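Local coordinates for AAEL008620-PA odorant-binding protein (Aedes aegypti, PDB 5V13) that binds the insect juvenile hormone JH III in mosquito hemolymph as a secreted member of the odorant-binding protein family, at residues B[241-246]-B[252-257]; B[200-205]-B[259-264]; B[153-156]-B[161-164]. One frame throughout, in Å; residues are numbered along the deposited sequence.

Contact 1. Residues B[241-246]-B[252-257]; sequences QLYNCL and DSLVAV
L254 pushes its branched end between Y243 and L246, and these three buried side chains carry the contact. The leucine points its CB at the facing helix, and a chi1 of 175°, with CG anti to the backbone N, carries the two methyls to Y243 and L246. CD2 touches the CE1 corner of the Y243 ring at 3.8 Å, arriving obliquely. Both methyls of L254 lie against CB of L246, CD2 at 4.0 Å, and L254 CD1 is also 4.2 Å from L246 CD1. Both Y243 and L246 meet the L254 side chain at about a right angle. The two segments belong to consecutive helices, 239-247 and 251-264, joined by a very short turn, a pairing in keeping with the compact, disulfide-tied helical build of the odorant-binding protein family. C245, on the same helical segment as Y243 and L246, forms a disulfide with C232. The polar end of Y243 is occupied elsewhere, its OH hydrogen-bonding R247 NH1, while its ring also rests on L193 and F197 of helix 190-199. Y218 of helix 211-220 packs against both L246 and L254.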
loop_
_atom_site.group_PDB
_atom_site.type_symbol
_atom_site.label_atom_id
_atom_site.label_comp_id
_atom_site.label_asym_id
_atom_site.label_seq_id
_atom_site.Cartn_x
_atom_site.Cartn_y
_atom_site.Cartn_z
ATOM N N GLN B 241 -10.780 -1.789 -30.755
ATOM C CA GLN B 241 -11.330 -2.696 -31.761
ATOM C C GLN B 241 -11.788 -4.005 -31.140
ATOM O O GLN B 241 -12.842 -4.539 -31.512
ATOM C CB GLN B 241 -10.300 -2.974 -32.858
ATOM C CG GLN B 241 -10.096 -1.826 -33.836
ATOM C CD GLN B 241 -9.583 -0.575 -33.153
ATOM O OE1 GLN B 241 -8.604 -0.620 -32.395
ATOM N NE2 GLN B 241 -10.259 0.544 -33.388
ATOM N N LEU B 242 -11.004 -4.557 -30.215
ATOM C CA LEU B 242 -11.420 -5.791 -29.557
ATOM C C LEU B 242 -12.684 -5.571 -28.733
ATOM O O LEU B 242 -13.632 -6.364 -28.798
ATOM C CB LEU B 242 -10.296 -6.319 -28.677
ATOM C CG LEU B 242 -10.634 -7.567 -27.855
ATOM C CD1 LEU B 242 -11.072 -8.697 -28.778
ATOM C CD2 LEU B 242 -9.412 -7.962 -27.042
ATOM N N TYR B 243 -12.711 -4.492 -27.951
ATOM C CA TYR B 243 -13.892 -4.168 -27.156
ATOM C C TYR B 243 -15.129 -4.017 -28.036
ATOM O O TYR B 243 -16.172 -4.622 -27.762
ATOM C CB TYR B 243 -13.642 -2.900 -26.340
ATOM C CG TYR B 243 -14.871 -2.393 -25.609
ATOM C CD1 TYR B 243 -15.233 -2.914 -24.374
ATOM C CD2 TYR B 243 -15.675 -1.403 -26.168
ATOM C CE1 TYR B 243 -16.366 -2.449 -23.703
ATOM C CE2 TYR B 243 -16.801 -0.935 -25.515
ATOM C CZ TYR B 243 -17.138 -1.456 -24.283
ATOM O OH TYR B 243 -18.255 -0.988 -23.637
ATOM N N ASN B 244 -15.026 -3.231 -29.119
ATOM C CA ASN B 244 -16.166 -3.053 -30.015
ATOM C C ASN B 244 -16.603 -4.379 -30.627
ATOM O O ASN B 244 -17.803 -4.631 -30.795
ATOM C CB ASN B 244 -15.832 -2.046 -31.124
ATOM C CG ASN B 244 -15.770 -0.608 -30.624
ATOM O OD1 ASN B 244 -16.327 -0.277 -29.586
ATOM N ND2 ASN B 244 -15.097 0.254 -31.379
ATOM N N CYS B 245 -15.647 -5.244 -30.968
ATOM C CA CYS B 245 -16.020 -6.519 -31.572
ATOM C C CYS B 245 -16.753 -7.407 -30.566
ATOM O O CYS B 245 -17.788 -7.992 -30.894
ATOM C CB CYS B 245 -14.780 -7.214 -32.134
ATOM S SG CYS B 245 -15.101 -8.872 -32.841
ATOM N N LEU B 246 -16.250 -7.495 -29.329
ATOM C CA LEU B 246 -16.906 -8.326 -28.321
ATOM C C LEU B 246 -18.267 -7.761 -27.925
ATOM O O LEU B 246 -19.238 -8.513 -27.793
ATOM C CB LEU B 246 -16.015 -8.469 -27.085
ATOM C CG LEU B 246 -14.736 -9.296 -27.250
ATOM C CD1 LEU B 246 -13.868 -9.192 -26.016
ATOM C CD2 LEU B 246 -15.058 -10.766 -27.556
ATOM N N ASP B 252 -24.406 -7.234 -22.624
ATOM C CA ASP B 252 -24.604 -7.750 -21.270
ATOM C C ASP B 252 -23.668 -8.922 -20.976
ATOM O O ASP B 252 -23.116 -9.019 -19.871
ATOM C CB ASP B 252 -26.062 -8.159 -21.067
ATOM C CG ASP B 252 -27.010 -6.965 -21.016
ATOM O OD1 ASP B 252 -26.532 -5.808 -20.968
ATOM O OD2 ASP B 252 -28.239 -7.188 -21.022
ATOM N N SER B 253 -23.476 -9.821 -21.951
ATOM C CA SER B 253 -22.532 -10.919 -21.754
ATOM C C SER B 253 -21.119 -10.405 -21.518
ATOM O O SER B 253 -20.405 -10.913 -20.641
ATOM C CB SER B 253 -22.550 -11.871 -22.950
ATOM O OG SER B 253 -23.769 -12.585 -23.007
ATOM N N LEU B 254 -20.689 -9.402 -22.291
ATOM C CA LEU B 254 -19.338 -8.876 -22.107
ATOM C C LEU B 254 -19.156 -8.285 -20.712
ATOM O O LEU B 254 -18.123 -8.505 -20.071
ATOM C CB LEU B 254 -19.013 -7.834 -23.177
ATOM C CG LEU B 254 -17.669 -7.119 -23.020
ATOM C CD1 LEU B 254 -16.511 -8.132 -22.983
ATOM C CD2 LEU B 254 -17.480 -6.100 -24.154
ATOM N N VAL B 255 -20.148 -7.536 -20.216
ATOM C CA VAL B 255 -20.030 -7.005 -18.859
ATOM C C VAL B 255 -19.935 -8.146 -17.855
ATOM O O VAL B 255 -19.105 -8.120 -16.935
ATOM C CB VAL B 255 -21.203 -6.062 -18.536
ATOM C CG1 VAL B 255 -21.219 -5.726 -17.053
ATOM C CG2 VAL B 255 -21.087 -4.770 -19.335
ATOM N N ALA B 256 -20.757 -9.183 -18.038
ATOM C CA ALA B 256 -20.748 -10.315 -17.117
ATOM C C ALA B 256 -19.388 -10.999 -17.089
ATOM O O ALA B 256 -18.875 -11.328 -16.011
ATOM C CB ALA B 256 -21.842 -11.311 -17.504
ATOM N N VAL B 257 -18.783 -11.219 -18.263
ATOM C CA VAL B 257 -17.496 -11.903 -18.316
ATOM C C VAL B 257 -16.417 -11.069 -17.638
ATOM O O VAL B 257 -15.619 -11.594 -16.852
ATOM C CB VAL B 257 -17.109 -12.240 -19.769
ATOM C CG1 VAL B 257 -15.683 -12.789 -19.814
ATOM C CG2 VAL B 257 -18.091 -13.235 -20.390
#

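Contact 2. Residues B[200-205]-B[259-264]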
loop_
_atom_site.group_PDB
_atom_site.type_symbol
_atom_site.label_atom_id
_atom_site.label_comp_id
_atom_site.label_asym_id
_atom_site.label_seq_id
_atom_site.Cartn_x
_atom_site.Cartn_y
_atom_site.Cartn_z
ATOM N N PHE B 200 -5.947 -8.783 -17.949
ATOM C CA PHE B 200 -6.597 -10.071 -18.174
ATOM C C PHE B 200 -5.790 -10.979 -19.104
ATOM O O PHE B 200 -6.142 -12.158 -19.251
ATOM C CB PHE B 200 -8.003 -9.867 -18.783
ATOM C CG PHE B 200 -9.042 -9.288 -17.822
ATOM C CD1 PHE B 200 -8.705 -8.929 -16.522
ATOM C CD2 PHE B 200 -10.371 -9.122 -18.239
ATOM C CE1 PHE B 200 -9.668 -8.402 -15.640
ATOM C CE2 PHE B 200 -11.346 -8.592 -17.372
ATOM C CZ PHE B 200 -10.995 -8.232 -16.071
ATOM N N ARG B 201 -4.746 -10.450 -19.751
ATOM C CA ARG B 201 -4.026 -11.132 -20.837
ATOM C C ARG B 201 -4.940 -11.480 -22.013
ATOM O O ARG B 201 -4.662 -12.418 -22.774
ATOM C CB ARG B 201 -3.288 -12.381 -20.335
ATOM C CG ARG B 201 -1.918 -12.097 -19.674
ATOM C CD ARG B 201 -2.053 -11.341 -18.328
ATOM N NE ARG B 201 -0.773 -11.224 -17.608
ATOM C CZ ARG B 201 -0.615 -10.601 -16.437
ATOM N NH1 ARG B 201 -1.658 -10.028 -15.822
ATOM N NH2 ARG B 201 0.589 -10.557 -15.869
ATOM N N TRP B 202 -6.030 -10.720 -22.188
ATOM C CA TRP B 202 -6.782 -10.777 -23.442
ATOM C C TRP B 202 -6.001 -10.123 -24.578
ATOM O O TRP B 202 -6.137 -10.520 -25.740
ATOM C CB TRP B 202 -8.143 -10.088 -23.301
ATOM C CG TRP B 202 -9.132 -10.785 -22.437
ATOM C CD1 TRP B 202 -8.914 -11.874 -21.654
ATOM C CD2 TRP B 202 -10.521 -10.453 -22.286
ATOM N NE1 TRP B 202 -10.068 -12.229 -21.006
ATOM C CE2 TRP B 202 -11.075 -11.381 -21.384
ATOM C CE3 TRP B 202 -11.345 -9.457 -22.823
ATOM C CZ2 TRP B 202 -12.414 -11.349 -21.003
ATOM C CZ3 TRP B 202 -12.688 -9.424 -22.441
ATOM C CH2 TRP B 202 -13.207 -10.368 -21.548
ATOM N N ILE B 203 -5.197 -9.115 -24.258
ATOM C CA ILE B 203 -4.220 -8.533 -25.173
ATOM C C ILE B 203 -2.842 -8.825 -24.601
ATOM O O ILE B 203 -2.587 -8.549 -23.422
ATOM C CB ILE B 203 -4.436 -7.021 -25.357
ATOM C CG1 ILE B 203 -5.736 -6.772 -26.125
ATOM C CG2 ILE B 203 -3.231 -6.383 -26.088
ATOM C CD1 ILE B 203 -6.062 -5.298 -26.330
ATOM N N THR B 204 -1.967 -9.405 -25.423
ATOM C CA THR B 204 -0.680 -9.851 -24.922
ATOM C C THR B 204 0.259 -8.668 -24.765
ATOM O O THR B 204 -0.016 -7.548 -25.214
ATOM C CB THR B 204 -0.058 -10.881 -25.864
ATOM O OG1 THR B 204 0.372 -10.219 -27.058
ATOM C CG2 THR B 204 -1.075 -11.956 -26.233
ATOM N N GLU B 205 1.396 -8.928 -24.117
ATOM C CA GLU B 205 2.375 -7.868 -23.944
ATOM C C GLU B 205 2.825 -7.303 -25.287
ATOM O O GLU B 205 3.141 -6.111 -25.379
ATOM C CB GLU B 205 3.570 -8.384 -23.145
ATOM C CG GLU B 205 4.625 -7.320 -22.857
ATOM C CD GLU B 205 5.594 -7.743 -21.762
ATOM O OE1 GLU B 205 5.233 -8.665 -20.992
ATOM O OE2 GLU B 205 6.704 -7.155 -21.682
ATOM N N ARG B 259 -16.743 -8.856 -15.306
ATOM C CA ARG B 259 -16.970 -8.886 -13.864
ATOM C C ARG B 259 -16.492 -10.199 -13.263
ATOM O O ARG B 259 -15.837 -10.210 -12.216
ATOM C CB ARG B 259 -18.453 -8.680 -13.554
ATOM C CG ARG B 259 -18.838 -7.245 -13.210
ATOM C CD ARG B 259 -20.223 -7.148 -12.531
ATOM N NE ARG B 259 -20.210 -7.584 -11.131
ATOM C CZ ARG B 259 -19.901 -6.803 -10.093
ATOM N NH1 ARG B 259 -19.568 -5.529 -10.281
ATOM N NH2 ARG B 259 -19.917 -7.303 -8.859
ATOM N N ASP B 260 -16.807 -11.314 -13.924
ATOM C CA ASP B 260 -16.423 -12.632 -13.427
ATOM C C ASP B 260 -14.907 -12.788 -13.371
ATOM O O ASP B 260 -14.360 -13.230 -12.353
ATOM C CB ASP B 260 -17.042 -13.711 -14.313
ATOM C CG ASP B 260 -16.874 -15.099 -13.735
ATOM O OD1 ASP B 260 -17.533 -15.383 -12.723
ATOM O OD2 ASP B 260 -16.085 -15.893 -14.283
ATOM N N ARG B 261 -14.210 -12.434 -14.463
ATOM C CA ARG B 261 -12.748 -12.510 -14.459
ATOM C C ARG B 261 -12.163 -11.550 -13.437
ATOM O O ARG B 261 -11.211 -11.894 -12.725
ATOM C CB ARG B 261 -12.186 -12.204 -15.863
ATOM C CG ARG B 261 -10.649 -12.174 -15.967
ATOM C CD ARG B 261 -9.996 -13.497 -15.502
ATOM N NE ARG B 261 -8.542 -13.401 -15.377
ATOM C CZ ARG B 261 -7.693 -13.460 -16.400
ATOM N NH1 ARG B 261 -8.159 -13.596 -17.632
ATOM N NH2 ARG B 261 -6.379 -13.355 -16.194
ATOM N N ASN B 262 -12.724 -10.336 -13.357
ATOM C CA ASN B 262 -12.199 -9.311 -12.462
ATOM C C ASN B 262 -12.073 -9.829 -11.039
ATOM O O ASN B 262 -11.066 -9.572 -10.370
ATOM C CB ASN B 262 -13.102 -8.079 -12.479
ATOM C CG ASN B 262 -12.471 -6.892 -11.784
ATOM O OD1 ASN B 262 -11.283 -6.620 -11.946
ATOM N ND2 ASN B 262 -13.266 -6.176 -11.006
ATOM N N GLN B 263 -13.090 -10.554 -10.561
ATOM C CA GLN B 263 -13.062 -11.061 -9.188
ATOM C C GLN B 263 -11.883 -11.994 -8.979
ATOM O O GLN B 263 -11.282 -12.018 -7.895
ATOM C CB GLN B 263 -14.360 -11.803 -8.850
ATOM C CG GLN B 263 -15.628 -11.158 -9.361
ATOM C CD GLN B 263 -15.852 -9.772 -8.794
ATOM O OE1 GLN B 263 -15.803 -9.576 -7.578
ATOM N NE2 GLN B 263 -16.100 -8.796 -9.676
ATOM N N LYS B 264 -11.546 -12.779 -10.005
ATOM C CA LYS B 264 -10.426 -13.711 -9.933
ATOM C C LYS B 264 -9.063 -13.034 -10.028
ATOM O O LYS B 264 -8.044 -13.716 -9.851
ATOM C CB LYS B 264 -10.534 -14.763 -11.044
ATOM C CG LYS B 264 -11.825 -15.584 -11.037
ATOM C CD LYS B 264 -11.791 -16.579 -12.205
ATOM C CE LYS B 264 -13.188 -16.937 -12.683
ATOM N NZ LYS B 264 -14.037 -17.434 -11.576
#
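R261 reaches across from helix 251-264 to F200, in the connection between helices 190-199 and 211-220; R201, with positive phi (59°), is the first residue off helical geometry. The arginine thus joins this connection to helix 251-264, in an all-helical region whose build is consistent with the odorant-binding protein family. F200 O takes up NH1 of R261 at 3.0 Å, in the carbonyl plane and on a lone pair, but with the N-H bent to 132°; NH2 of R261 adds a weak bond to the same oxygen at 3.3 Å. NH1 is also engaged by the carboxylates of D217 and E213, which probably balance its charge, and D217 OD2 accepts W202 NE1 as well, so one acid serves both side chains. The aliphatic part of R261 makes a CH-pi contact: bent at chi2 (57°), it places CG 3.6 Å from the F200 ring centroid, almost exactly on the ring normal. N262 OD1 is satisfied by V170 N, while D178 of the second subunit accepts N262 ND2 and Q263 NE2 through its carboxylate and R259 NH1 through its backbone oxygen. R259 O accepts two bonds, from Q263 NE2 at 2.9 Å and from Q263 N at 3.2 Å, which come from opposite faces of its plane. Beside the arginine, W202 lays one face over F200, whose CD2 sits 3.9 Å above the indole plane, toward its rim.

Contact 3. Residues B[153-156]-B[161-164]; sequences NTYA and GVKQ
Y155 on helix 151-158 faces the extended backbone of V162 to Q164, with the CA atoms of Y155 and Q164 7.3 Å apart. This is a helix-to-helix connection of a chain whose all-helical build is consistent with the odorant-binding protein family: the chain turns sharply after helix 151-158 and runs on in extended conformation, roughly across the helix direction, to helix 169-177. The Y155 ring lies between its helix and residues 162-164, and presents its CD1-CE1 side to the connection. K163 O lies at its edge, near the ring plane and 3.7 Å from CE1, and a water in the same plane joins the two residues: it is 2.8 Å from Y155 OH and donates to K163 O over 2.8 Å. V162 contributes CG1, which a chi1 of 70° turns to the ring and which approaches Y155 CD1 obliquely. Q164 passes the tyrosine in the opposite direction, its chain bent at chi2 (-80°), with amide and ring planes 64° apart. NE2 of this amide hydrogen-bonds G159 O, which helps to fix its rotation. P26 of helix 26-38 also packs on Y155; the Y155 side chain lies about 11 Å from the bound hormone and is not among its pocket residues. The K163 ammonium is held by carbonyls: T265 O and Q167 O beyond the two segments, and Q164 O at 3.2 Å, from above the carbonyl plane. The second polar atom of the Q164 amide, OE1, lies 3.2 Å from Y155 CD1.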
loop_
_atom_site.group_PDB
_atom_site.type_symbol
_atom_site.label_atom_id
_atom_site.label_comp_id
_atom_site.label_asym_id
_atom_site.label_seq_id
_atom_site.Cartn_x
_atom_site.Cartn_y
_atom_site.Cartn_z
ATOM N N ASN B 153 9.144 -3.275 0.577
ATOM C CA ASN B 153 9.874 -2.267 -0.202
ATOM C C ASN B 153 9.467 -2.290 -1.670
ATOM O O ASN B 153 9.260 -1.238 -2.287
ATOM C CB ASN B 153 11.382 -2.502 -0.074
ATOM C CG ASN B 153 11.923 -2.079 1.257
ATOM O OD1 ASN B 153 11.322 -1.255 1.945
ATOM N ND2 ASN B 153 13.073 -2.628 1.634
ATOM N N THR B 154 9.349 -3.488 -2.242
ATOM C CA THR B 154 9.020 -3.629 -3.657
ATOM C C THR B 154 7.647 -3.042 -3.980
ATOM O O THR B 154 7.492 -2.298 -4.957
ATOM C CB THR B 154 9.085 -5.108 -4.042
ATOM O OG1 THR B 154 10.424 -5.595 -3.863
ATOM C CG2 THR B 154 8.624 -5.322 -5.482
ATOM N N TYR B 155 6.626 -3.377 -3.185
ATOM C CA TYR B 155 5.295 -2.868 -3.517
ATOM C C TYR B 155 5.155 -1.378 -3.188
ATOM O O TYR B 155 4.345 -0.683 -3.817
ATOM C CB TYR B 155 4.202 -3.682 -2.805
ATOM C CG TYR B 155 3.738 -4.913 -3.574
ATOM C CD1 TYR B 155 2.815 -4.802 -4.619
ATOM C CD2 TYR B 155 4.202 -6.182 -3.245
ATOM C CE1 TYR B 155 2.367 -5.934 -5.313
ATOM C CE2 TYR B 155 3.771 -7.316 -3.947
ATOM C CZ TYR B 155 2.857 -7.186 -4.978
ATOM O OH TYR B 155 2.422 -8.310 -5.670
ATOM N N ALA B 156 5.925 -0.861 -2.230
ATOM C CA ALA B 156 5.820 0.572 -1.950
ATOM C C ALA B 156 6.568 1.420 -2.983
ATOM O O ALA B 156 6.105 2.515 -3.326
ATOM C CB ALA B 156 6.328 0.881 -0.543
ATOM N N GLY B 161 1.448 2.123 -9.142
ATOM C CA GLY B 161 1.848 1.690 -10.470
ATOM C C GLY B 161 1.762 0.196 -10.718
ATOM O O GLY B 161 1.975 -0.241 -11.852
ATOM N N VAL B 162 1.497 -0.608 -9.689
ATOM C CA VAL B 162 1.352 -2.054 -9.839
ATOM C C VAL B 162 0.075 -2.476 -9.135
ATOM O O VAL B 162 -0.309 -1.888 -8.119
ATOM C CB VAL B 162 2.573 -2.828 -9.266
ATOM C CG1 VAL B 162 2.610 -2.733 -7.745
ATOM C CG2 VAL B 162 2.550 -4.280 -9.698
ATOM N N LYS B 163 -0.607 -3.478 -9.692
ATOM C CA LYS B 163 -1.770 -4.030 -8.999
ATOM C C LYS B 163 -1.315 -4.725 -7.722
ATOM O O LYS B 163 -0.429 -5.583 -7.752
ATOM C CB LYS B 163 -2.532 -5.007 -9.897
ATOM C CG LYS B 163 -3.840 -5.534 -9.288
ATOM C CD LYS B 163 -4.344 -6.762 -10.058
ATOM C CE LYS B 163 -3.563 -8.025 -9.667
ATOM N NZ LYS B 163 -3.889 -8.455 -8.283
ATOM N N GLN B 164 -1.916 -4.354 -6.595
ATOM C CA GLN B 164 -1.499 -4.922 -5.328
ATOM C C GLN B 164 -2.154 -6.285 -5.115
ATOM O O GLN B 164 -3.142 -6.639 -5.764
ATOM C CB GLN B 164 -1.853 -3.985 -4.169
ATOM C CG GLN B 164 -1.221 -2.579 -4.288
ATOM C CD GLN B 164 0.238 -2.532 -3.860
ATOM O OE1 GLN B 164 0.629 -3.165 -2.870
ATOM N NE2 GLN B 164 1.059 -1.773 -4.607
HETATM O O HOH W 1 0.208 -8.315 -7.360
#

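In the fold
Along the chain contact 3 closes first; contact 2 then opens a long loop that encloses contact 1. Contacts 1 and 2 share helix 251-264, their centres 12 Å apart. They touch directly: W202 packs on L246, L254 and V257, and I203 on L242, joining helices 239-247 and 251-264 to the connection after helix 190-199 in shared apolar packing. Contact 3, centred 19 Å from contact 2 and 29 Å from contact 1, lies on the connection from helix 151-158 to helix 169-177, between the early helices that line much of the hormone pocket and the region of contacts 1 and 2, after which the chain returns to the pocket at F269, W278 and A281. T265, which follows segment 259-264, packs on F200 and bonds K163.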